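Long-range contacts in glycosyl hydrolases family 31 family protein (Aspergillus niger, PDB 6DRU), which catalyses the release of alpha-xylose from the non-reducing terminal glucose of xyloglucan oligosaccharides: residues L468-Y473 and M482-D487; R615-D620 and Q642-P647; L650-T655 and W662-P667. All coordinates share one frame; numbering follows the deposited sequence.

In the fold
The three contacts follow one another along the chain without overlap. Contact 1 lies deep in the family 31 TIM-barrel domain, its centre about 6 Å from the centre of the chain. It joins parallel strands 467-469 and 481-484 at the xylose site. Contacts 2 and 3 belong to the C-terminal beta domain, with centres about 12 Å apart. Strands 643-645 and 649-651 are neighbours in one antiparallel sheet, and Gln642 NE2 hydrogen-bonds to Tyr665 O between the two contacts. The centre of contact 1 is about 21 Å from that of contact 2 and about 26 Å from that of contact 3. The catalytic pocket and the C-terminal sheets are therefore separate regions of the chain.

Contact 1 (L468-Y473 and M482-D487); sequences LSRSGY and MIWSGD. With XYS (alpha-D-xylopyranose), chain N.
Arg470 lies over one face of the Trp484 indole. Its CG sits 3.6 Å from the centroid of the Trp484 six-membered ring, a CH-pi contact, and the planes of guanidinium and indole are 61° apart. Leu468 CD2 approaches the opposite face near the rim. Arg470 CD still touches Trp484 CZ2 (3.4 Å); the bend at chi3 (64°) then turns the guanidinium toward the sugar. Arg470 NH1 donates to O2 of the bound xylose at 3.2 Å, in the guanidinium plane. The same O2 meets Asp487 OD1, modelled very close, and xylose O1 bonds to Asp487 OD2 at 3.0 Å. Asp285 and His557 also bond to the sugar. Asp398 pairs with Arg470 NH2 and holds the other end of the guanidinium.

Behind the pocket, parallel barrel strands set the register. Ser469 N donates to Met482 O at 2.9 Å, and Trp484 N donates to Ser469 O at 3.2 Å. A water joins Arg470 O to Trp484 O at the strand ends. This is the usual place for a TIM-barrel active site, at the C-terminal ends of the strands. Asp487 is assigned as the proton donor. Its bond to O1, the anomeric oxygen of xylose, fits that role.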
loop_
_atom_site.group_PDB
_atom_site.type_symbol
_atom_site.label_atom_id
_atom_site.label_comp_id
_atom_site.label_asym_id
_atom_site.label_seq_id
_atom_site.Cartn_x
_atom_site.Cartn_y
_atom_site.Cartn_z
ATOM N N LEU A 468 22.924 -31.303 0.147
ATOM C CA LEU A 468 21.753 -31.700 0.920
ATOM C C LEU A 468 20.961 -30.442 1.251
ATOM O O LEU A 468 21.417 -29.602 2.035
ATOM C CB LEU A 468 22.165 -32.454 2.184
ATOM C CG LEU A 468 21.065 -32.948 3.124
ATOM C CD1 LEU A 468 20.105 -33.881 2.404
ATOM C CD2 LEU A 468 21.679 -33.645 4.324
ATOM N N SER A 469 19.781 -30.312 0.651
ATOM C CA SER A 469 18.941 -29.134 0.802
ATOM C C SER A 469 17.617 -29.509 1.451
ATOM O O SER A 469 17.119 -30.627 1.286
ATOM C CB SER A 469 18.687 -28.463 -0.555
ATOM O OG SER A 469 17.643 -27.509 -0.470
ATOM N N ARG A 470 17.045 -28.557 2.187
ATOM C CA ARG A 470 15.763 -28.741 2.855
ATOM C C ARG A 470 14.615 -28.052 2.132
ATOM O O ARG A 470 13.475 -28.115 2.601
ATOM C CB ARG A 470 15.841 -28.226 4.295
ATOM C CG ARG A 470 14.946 -28.963 5.276
ATOM C CD ARG A 470 15.108 -28.404 6.677
ATOM N NE ARG A 470 14.677 -27.015 6.765
ATOM C CZ ARG A 470 14.903 -26.231 7.813
ATOM N NH1 ARG A 470 15.565 -26.702 8.863
ATOM N NH2 ARG A 470 14.474 -24.977 7.810
ATOM N N SER A 471 14.887 -27.392 1.008
ATOM C CA SER A 471 13.858 -26.666 0.280
ATOM C C SER A 471 14.253 -26.593 -1.189
ATOM O O SER A 471 15.344 -27.011 -1.585
ATOM C CB SER A 471 13.645 -25.268 0.870
ATOM O OG SER A 471 12.476 -24.661 0.348
ATOM N N GLY A 472 13.348 -26.050 -1.991
ATOM C CA GLY A 472 13.580 -25.957 -3.418
ATOM C C GLY A 472 12.362 -25.380 -4.093
ATOM O O GLY A 472 11.525 -24.747 -3.445
ATOM N N TYR A 473 12.253 -25.607 -5.398
ATOM C CA TYR A 473 11.102 -25.091 -6.128
ATOM C C TYR A 473 10.988 -25.830 -7.460
ATOM O O TYR A 473 11.464 -26.962 -7.596
ATOM C CB TYR A 473 11.215 -23.567 -6.300
ATOM C CG TYR A 473 9.885 -22.888 -6.520
ATOM C CD1 TYR A 473 8.827 -23.098 -5.644
ATOM C CD2 TYR A 473 9.683 -22.041 -7.601
ATOM C CE1 TYR A 473 7.606 -22.485 -5.839
ATOM C CE2 TYR A 473 8.463 -21.420 -7.803
ATOM C CZ TYR A 473 7.429 -21.646 -6.918
ATOM O OH TYR A 473 6.212 -21.033 -7.109
ATOM N N MET A 482 19.849 -33.202 -3.208
ATOM C CA MET A 482 18.802 -34.063 -2.679
ATOM C C MET A 482 18.019 -33.324 -1.602
ATOM O O MET A 482 18.588 -32.558 -0.819
ATOM C CB MET A 482 19.385 -35.364 -2.115
ATOM C CG MET A 482 20.314 -35.175 -0.929
ATOM S SD MET A 482 20.966 -36.728 -0.287
ATOM C CE MET A 482 22.371 -36.978 -1.370
ATOM N N ILE A 483 16.710 -33.551 -1.575
ATOM C CA ILE A 483 15.812 -32.905 -0.625
ATOM C C ILE A 483 15.522 -33.884 0.502
ATOM O O ILE A 483 15.365 -35.088 0.265
ATOM C CB ILE A 483 14.506 -32.467 -1.320
ATOM C CG1 ILE A 483 14.804 -31.567 -2.523
ATOM C CG2 ILE A 483 13.591 -31.743 -0.347
ATOM C CD1 ILE A 483 15.446 -30.256 -2.166
ATOM N N TRP A 484 15.449 -33.377 1.732
ATOM C CA TRP A 484 15.050 -34.196 2.866
ATOM C C TRP A 484 13.919 -33.498 3.609
ATOM O O TRP A 484 13.781 -32.273 3.556
ATOM C CB TRP A 484 16.241 -34.513 3.798
ATOM C CG TRP A 484 16.399 -33.648 5.012
ATOM C CD1 TRP A 484 15.934 -33.914 6.268
ATOM C CD2 TRP A 484 17.114 -32.410 5.105
ATOM N NE1 TRP A 484 16.292 -32.908 7.130
ATOM C CE2 TRP A 484 17.017 -31.972 6.442
ATOM C CE3 TRP A 484 17.813 -31.622 4.187
ATOM C CZ2 TRP A 484 17.595 -30.784 6.883
ATOM C CZ3 TRP A 484 18.387 -30.442 4.627
ATOM C CH2 TRP A 484 18.270 -30.032 5.962
ATOM N N SER A 485 13.102 -34.297 4.296
ATOM C CA SER A 485 11.804 -33.850 4.787
ATOM C C SER A 485 11.880 -32.904 5.980
ATOM O O SER A 485 10.824 -32.518 6.493
ATOM C CB SER A 485 10.949 -35.064 5.149
ATOM O OG SER A 485 11.585 -35.857 6.136
ATOM N N GLY A 486 13.066 -32.524 6.440
ATOM C CA GLY A 486 13.162 -31.530 7.493
ATOM C C GLY A 486 12.997 -32.103 8.892
ATOM O O GLY A 486 13.121 -33.309 9.133
ATOM N N ASP A 487 12.701 -31.203 9.828
ATOM C CA ASP A 487 12.649 -31.545 11.246
ATOM C C ASP A 487 11.350 -32.273 11.572
ATOM O O ASP A 487 10.261 -31.698 11.461
ATOM C CB ASP A 487 12.784 -30.286 12.096
ATOM C CG ASP A 487 14.157 -29.658 11.988
ATOM O OD1 ASP A 487 15.035 -30.266 11.340
ATOM O OD2 ASP A 487 14.356 -28.560 12.546
HETATM C C1 XYS N . 18.067 -27.861 11.375
HETATM C C2 XYS N . 18.143 -29.067 10.467
HETATM C C3 XYS N . 18.755 -30.220 11.229
HETATM C C4 XYS N . 20.077 -29.789 11.828
HETATM C C5 XYS N . 19.879 -28.512 12.614
HETATM O O1 XYS N . 17.286 -28.175 12.504
HETATM O O2 XYS N . 16.851 -29.412 10.029
HETATM O O3 XYS N . 18.964 -31.307 10.358
HETATM O O4 XYS N . 20.551 -30.799 12.687
HETATM O O5 XYS N . 19.368 -27.500 11.775
HETATM O O HOH W 1 11.908 -30.307 3.936
#

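Contact 2 (R615-D620 and Q642-P647); sequences RPLYMD and QYMFGP
Arg615 runs alongside the backbone of Met644 and on to Gly646 before it turns to Asp620. Its CB is 3.9 Å from Met644 CB, on the same side of the sheet, and also rests against Met644 O. CG stays beside that carbonyl oxygen, because chi1 (-56°) sets it next to the arginine's own backbone N. CD comes to 3.7 Å from Gly646 O. The chain then bends at chi3 (63°), and the guanidinium grips Asp620 side-on, within its own segment. Arg615 NE meets Asp620 OD2 at 2.9 Å on the syn side but tilted 35° out of the carboxylate plane. Arg615 NH2 meets Asp620 OD1 at 3.0 Å from above that plane. Asp229 forms a second salt bridge with NH2, and Ser612 O accepts from NH1. Met619 CE covers one face of the guanidinium, over its centre.

The backbones of Arg615 and Met644 form an antiparallel hydrogen-bonded pair, with Arg615 N to Met644 O at 2.7 Å and Met644 N to Arg615 O at 2.8 Å. This pair adds short strand 614-615 to the edge of the C-terminal domain's antiparallel sheet. Leu617 CD2 packs loosely near Met644 CG, at 4.3 Å. Two carboxylates around one buried arginine should stabilise its positive charge and probably offset the nearby like charge of Arg611. The salt bridge also ties helical turn 618-621, through Asp620, back to edge strand 614-615.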
loop_
_atom_site.group_PDB
_atom_site.type_symbol
_atom_site.label_atom_id
_atom_site.label_comp_id
_atom_site.label_asym_id
_atom_site.label_seq_id
_atom_site.Cartn_x
_atom_site.Cartn_y
_atom_site.Cartn_z
ATOM N N ARG A 615 7.591 -44.598 -6.244
ATOM C CA ARG A 615 6.444 -44.464 -7.133
ATOM C C ARG A 615 5.142 -44.708 -6.386
ATOM O O ARG A 615 4.932 -45.817 -5.865
ATOM C CB ARG A 615 6.579 -45.446 -8.301
ATOM C CG ARG A 615 7.871 -45.281 -9.088
ATOM C CD ARG A 615 8.079 -46.402 -10.095
ATOM N NE ARG A 615 7.042 -46.431 -11.122
ATOM C CZ ARG A 615 6.995 -45.608 -12.163
ATOM N NH1 ARG A 615 7.929 -44.680 -12.321
ATOM N NH2 ARG A 615 6.012 -45.711 -13.046
ATOM N N PRO A 616 4.249 -43.725 -6.305
ATOM C CA PRO A 616 2.908 -43.995 -5.780
ATOM C C PRO A 616 2.186 -45.010 -6.653
ATOM O O PRO A 616 2.451 -45.135 -7.850
ATOM C CB PRO A 616 2.225 -42.623 -5.820
ATOM C CG PRO A 616 3.032 -41.816 -6.788
ATOM C CD PRO A 616 4.435 -42.306 -6.647
ATOM N N LEU A 617 1.256 -45.740 -6.033
ATOM C CA LEU A 617 0.668 -46.912 -6.676
ATOM C C LEU A 617 -0.159 -46.569 -7.909
ATOM O O LEU A 617 -0.364 -47.444 -8.756
ATOM C CB LEU A 617 -0.196 -47.685 -5.677
ATOM C CG LEU A 617 0.555 -48.304 -4.497
ATOM C CD1 LEU A 617 -0.387 -49.119 -3.623
ATOM C CD2 LEU A 617 1.716 -49.159 -4.986
ATOM N N TYR A 618 -0.637 -45.329 -8.040
ATOM C CA TYR A 618 -1.443 -44.991 -9.206
ATOM C C TYR A 618 -0.619 -44.934 -10.485
ATOM O O TYR A 618 -1.184 -45.047 -11.578
ATOM C CB TYR A 618 -2.173 -43.659 -8.992
ATOM C CG TYR A 618 -1.280 -42.464 -8.721
ATOM C CD1 TYR A 618 -0.586 -41.838 -9.750
ATOM C CD2 TYR A 618 -1.154 -41.946 -7.439
ATOM C CE1 TYR A 618 0.222 -40.745 -9.508
ATOM C CE2 TYR A 618 -0.350 -40.848 -7.188
ATOM C CZ TYR A 618 0.337 -40.254 -8.227
ATOM O OH TYR A 618 1.141 -39.164 -7.986
ATOM N N MET A 619 0.701 -44.772 -10.379
ATOM C CA MET A 619 1.514 -44.637 -11.581
ATOM C C MET A 619 1.701 -45.966 -12.299
ATOM O O MET A 619 1.939 -45.983 -13.512
ATOM C CB MET A 619 2.872 -44.033 -11.232
ATOM C CG MET A 619 2.815 -42.549 -10.929
ATOM S SD MET A 619 4.404 -41.745 -11.178
ATOM C CE MET A 619 5.394 -42.710 -10.065
ATOM N N ASP A 620 1.606 -47.084 -11.577
ATOM C CA ASP A 620 1.836 -48.394 -12.167
ATOM C C ASP A 620 0.606 -49.289 -12.217
ATOM O O ASP A 620 0.596 -50.244 -13.000
ATOM C CB ASP A 620 2.944 -49.136 -11.403
ATOM C CG ASP A 620 4.336 -48.679 -11.801
ATOM O OD1 ASP A 620 4.538 -48.345 -12.989
ATOM O OD2 ASP A 620 5.229 -48.664 -10.927
ATOM N N GLN A 642 2.331 -47.159 1.078
ATOM C CA GLN A 642 2.979 -48.142 0.221
ATOM C C GLN A 642 3.406 -47.470 -1.075
ATOM O O GLN A 642 2.814 -46.472 -1.497
ATOM C CB GLN A 642 2.059 -49.326 -0.105
ATOM C CG GLN A 642 1.435 -50.020 1.092
ATOM C CD GLN A 642 0.574 -51.203 0.682
ATOM O OE1 GLN A 642 -0.074 -51.838 1.516
ATOM N NE2 GLN A 642 0.569 -51.509 -0.611
ATOM N N TYR A 643 4.434 -48.025 -1.712
ATOM C CA TYR A 643 4.933 -47.451 -2.952
ATOM C C TYR A 643 5.825 -48.462 -3.650
ATOM O O TYR A 643 6.308 -49.420 -3.042
ATOM C CB TYR A 643 5.709 -46.154 -2.700
ATOM C CG TYR A 643 6.970 -46.340 -1.888
ATOM C CD1 TYR A 643 6.927 -46.376 -0.501
ATOM C CD2 TYR A 643 8.206 -46.470 -2.511
ATOM C CE1 TYR A 643 8.078 -46.542 0.245
ATOM C CE2 TYR A 643 9.362 -46.638 -1.775
ATOM C CZ TYR A 643 9.292 -46.672 -0.397
ATOM O OH TYR A 643 10.441 -46.838 0.344
ATOM N N MET A 644 6.038 -48.229 -4.940
ATOM C CA MET A 644 6.983 -49.009 -5.725
ATOM C C MET A 644 8.329 -48.294 -5.711
ATOM O O MET A 644 8.448 -47.177 -6.227
ATOM C CB MET A 644 6.477 -49.195 -7.155
ATOM C CG MET A 644 5.259 -50.108 -7.273
ATOM S SD MET A 644 5.609 -51.864 -7.041
ATOM C CE MET A 644 6.642 -52.208 -8.463
ATOM N N PHE A 645 9.336 -48.929 -5.117
ATOM C CA PHE A 645 10.702 -48.410 -5.139
ATOM C C PHE A 645 11.395 -49.000 -6.358
ATOM O O PHE A 645 11.878 -50.134 -6.328
ATOM C CB PHE A 645 11.436 -48.752 -3.849
ATOM C CG PHE A 645 12.792 -48.125 -3.745
ATOM C CD1 PHE A 645 12.932 -46.749 -3.748
ATOM C CD2 PHE A 645 13.927 -48.910 -3.644
ATOM C CE1 PHE A 645 14.180 -46.168 -3.655
ATOM C CE2 PHE A 645 15.179 -48.333 -3.549
ATOM C CZ PHE A 645 15.304 -46.960 -3.553
ATOM N N GLY A 646 11.443 -48.227 -7.437
ATOM C CA GLY A 646 11.858 -48.739 -8.718
ATOM C C GLY A 646 10.738 -49.537 -9.355
ATOM O O GLY A 646 9.609 -49.571 -8.853
ATOM N N PRO A 647 11.027 -50.206 -10.474
ATOM C CA PRO A 647 9.971 -50.938 -11.188
ATOM C C PRO A 647 9.631 -52.298 -10.601
ATOM O O PRO A 647 8.609 -52.876 -10.996
ATOM C CB PRO A 647 10.552 -51.086 -12.600
ATOM C CG PRO A 647 12.022 -51.126 -12.384
ATOM C CD PRO A 647 12.300 -50.206 -11.218
#

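Contact 3 (L650-T655 and W662-P667); sequences LVSPVT and WPVYLP. With NAG (2-acetamido-2-deoxy-beta-D-glucopyranose), chain E.
Trp662 turns its indole toward segment 650-655 and meets it with both a face and an edge. Val654 lies over the face. Its CA sits 3.9 Å from the centroid of the Trp662 six-membered ring, 12° off the ring normal, as a CH-pi contact. Val654 CG2 reaches the fused part of the indole, 3.8 Å from Trp662 CD2, while CG1 lies over the outer ring near CZ3. Val654 and Trp662 extend in opposite senses, side by side. Pro663 CD covers the opposite face. Ser652 OG comes to the ring edge in its plane, where Trp662 NE1 makes a weak hydrogen bond to it at 3.4 Å.

The two segments belong to different sheets of the C-terminal beta domain. Strand 649-651 lies between 643-645 and 703-705, whereas 661-666 pairs with 690-695. Here they pack through side chains, running roughly antiparallel with end-to-end directions 145° apart. Phe704 of strand 703-705 also touches Leu650, Val664 and Leu666.

At the other end of the contact, Leu650 crosses Leu666 at a slant, with CD2 of each 3.8 Å apart. Leu650 CD2 also lies near Val664 CG1 and Pro667 CD. Beside the tryptophan, Thr655 OG1 donates to O7 of an N-acetylglucosamine at 2.7 Å. The acetyl methyl C8 of this sugar, part of a glycan attached to the protein, comes to 3.9 Å from Trp662 CH2.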
loop_
_atom_site.group_PDB
_atom_site.type_symbol
_atom_site.label_atom_id
_atom_site.label_comp_id
_atom_site.label_asym_id
_atom_site.label_seq_id
_atom_site.Cartn_x
_atom_site.Cartn_y
_atom_site.Cartn_z
ATOM N N LEU A 650 8.101 -53.481 -4.109
ATOM C CA LEU A 650 6.958 -52.866 -3.443
ATOM C C LEU A 650 7.244 -52.823 -1.948
ATOM O O LEU A 650 7.425 -53.870 -1.320
ATOM C CB LEU A 650 5.668 -53.637 -3.726
ATOM C CG LEU A 650 4.437 -53.172 -2.947
ATOM C CD1 LEU A 650 3.799 -51.972 -3.630
ATOM C CD2 LEU A 650 3.428 -54.298 -2.788
ATOM N N VAL A 651 7.262 -51.618 -1.380
ATOM C CA VAL A 651 7.683 -51.397 -0.002
ATOM C C VAL A 651 6.498 -50.892 0.810
ATOM O O VAL A 651 5.656 -50.146 0.299
ATOM C CB VAL A 651 8.860 -50.400 0.064
ATOM C CG1 VAL A 651 9.365 -50.246 1.492
ATOM C CG2 VAL A 651 9.985 -50.842 -0.863
ATOM N N SER A 652 6.435 -51.307 2.077
ATOM C CA SER A 652 5.408 -50.836 3.006
ATOM C C SER A 652 5.984 -50.898 4.415
ATOM O O SER A 652 6.081 -51.982 5.011
ATOM C CB SER A 652 4.127 -51.658 2.903
ATOM O OG SER A 652 3.179 -51.243 3.872
ATOM N N PRO A 653 6.378 -49.759 4.982
ATOM C CA PRO A 653 7.007 -49.774 6.307
ATOM C C PRO A 653 6.006 -50.079 7.410
ATOM O O PRO A 653 4.812 -49.795 7.300
ATOM C CB PRO A 653 7.569 -48.354 6.455
ATOM C CG PRO A 653 7.523 -47.757 5.083
ATOM C CD PRO A 653 6.380 -48.414 4.387
ATOM N N VAL A 654 6.518 -50.664 8.491
ATOM C CA VAL A 654 5.717 -50.920 9.682
ATOM C C VAL A 654 5.702 -49.654 10.529
ATOM O O VAL A 654 6.750 -49.191 10.990
ATOM C CB VAL A 654 6.263 -52.115 10.476
ATOM C CG1 VAL A 654 5.564 -52.221 11.822
ATOM C CG2 VAL A 654 6.088 -53.400 9.685
ATOM N N THR A 655 4.511 -49.092 10.736
ATOM C CA THR A 655 4.359 -47.809 11.408
ATOM C C THR A 655 3.707 -47.937 12.780
ATOM O O THR A 655 3.172 -46.954 13.302
ATOM C CB THR A 655 3.551 -46.853 10.532
ATOM O OG1 THR A 655 2.203 -47.328 10.429
ATOM C CG2 THR A 655 4.160 -46.773 9.140
ATOM N N TRP A 662 1.866 -57.730 9.368
ATOM C CA TRP A 662 1.576 -56.452 8.739
ATOM C C TRP A 662 0.684 -56.671 7.524
ATOM O O TRP A 662 0.977 -57.546 6.690
ATOM C CB TRP A 662 2.864 -55.727 8.336
ATOM C CG TRP A 662 2.644 -54.274 8.081
ATOM C CD1 TRP A 662 2.703 -53.632 6.882
ATOM C CD2 TRP A 662 2.294 -53.282 9.054
ATOM N NE1 TRP A 662 2.429 -52.296 7.048
ATOM C CE2 TRP A 662 2.173 -52.056 8.373
ATOM C CE3 TRP A 662 2.079 -53.310 10.435
ATOM C CZ2 TRP A 662 1.846 -50.869 9.026
ATOM C CZ3 TRP A 662 1.755 -52.131 11.081
ATOM C CH2 TRP A 662 1.642 -50.928 10.376
ATOM N N PRO A 663 -0.404 -55.907 7.381
ATOM C CA PRO A 663 -1.277 -56.078 6.213
ATOM C C PRO A 663 -0.834 -55.221 5.037
ATOM O O PRO A 663 -0.880 -53.989 5.104
ATOM C CB PRO A 663 -2.649 -55.649 6.742
ATOM C CG PRO A 663 -2.345 -54.697 7.894
ATOM C CD PRO A 663 -0.881 -54.832 8.265
ATOM N N VAL A 664 -0.409 -55.864 3.954
ATOM C CA VAL A 664 0.064 -55.181 2.756
ATOM C C VAL A 664 -0.917 -55.450 1.627
ATOM O O VAL A 664 -1.296 -56.604 1.389
ATOM C CB VAL A 664 1.481 -55.639 2.370
ATOM C CG1 VAL A 664 1.926 -54.954 1.088
ATOM C CG2 VAL A 664 2.456 -55.362 3.503
ATOM N N TYR A 665 -1.328 -54.394 0.933
ATOM C CA TYR A 665 -2.174 -54.534 -0.245
ATOM C C TYR A 665 -1.299 -54.756 -1.472
ATOM O O TYR A 665 -0.523 -53.876 -1.858
ATOM C CB TYR A 665 -3.064 -53.310 -0.449
ATOM C CG TYR A 665 -3.884 -53.414 -1.713
ATOM C CD1 TYR A 665 -4.997 -54.242 -1.768
ATOM C CD2 TYR A 665 -3.538 -52.704 -2.855
ATOM C CE1 TYR A 665 -5.746 -54.356 -2.917
ATOM C CE2 TYR A 665 -4.284 -52.810 -4.012
ATOM C CZ TYR A 665 -5.388 -53.639 -4.035
ATOM O OH TYR A 665 -6.141 -53.755 -5.178
ATOM N N LEU A 666 -1.425 -55.934 -2.082
ATOM C CA LEU A 666 -0.727 -56.227 -3.325
ATOM C C LEU A 666 -1.611 -55.801 -4.487
ATOM O O LEU A 666 -2.696 -56.376 -4.667
ATOM C CB LEU A 666 -0.399 -57.707 -3.419
ATOM C CG LEU A 666 0.441 -58.239 -2.262
ATOM C CD1 LEU A 666 0.443 -59.751 -2.270
ATOM C CD2 LEU A 666 1.857 -57.694 -2.335
ATOM N N PRO A 667 -1.215 -54.809 -5.280
ATOM C CA PRO A 667 -2.071 -54.364 -6.384
ATOM C C PRO A 667 -2.164 -55.414 -7.481
ATOM O O PRO A 667 -1.336 -56.319 -7.600
ATOM C CB PRO A 667 -1.372 -53.094 -6.891
ATOM C CG PRO A 667 -0.409 -52.710 -5.799
ATOM C CD PRO A 667 0.002 -53.992 -5.162
HETATM C C1 NAG E . -3.343 -44.671 8.599
HETATM C C2 NAG E . -2.583 -44.736 9.909
HETATM C C3 NAG E . -3.223 -43.936 10.983
HETATM C C4 NAG E . -3.530 -42.541 10.492
HETATM C C5 NAG E . -4.363 -42.630 9.235
HETATM C C6 NAG E . -4.691 -41.237 8.737
HETATM C C7 NAG E . -1.212 -46.724 10.384
HETATM C C8 NAG E . -1.103 -48.166 10.825
HETATM N N2 NAG E . -2.481 -46.091 10.324
HETATM O O3 NAG E . -2.371 -43.905 12.104
HETATM O O4 NAG E . -4.237 -41.829 11.480
HETATM O O5 NAG E . -3.627 -43.334 8.263
HETATM O O6 NAG E . -4.251 -41.085 7.407
HETATM O O7 NAG E . -0.212 -46.108 10.077
#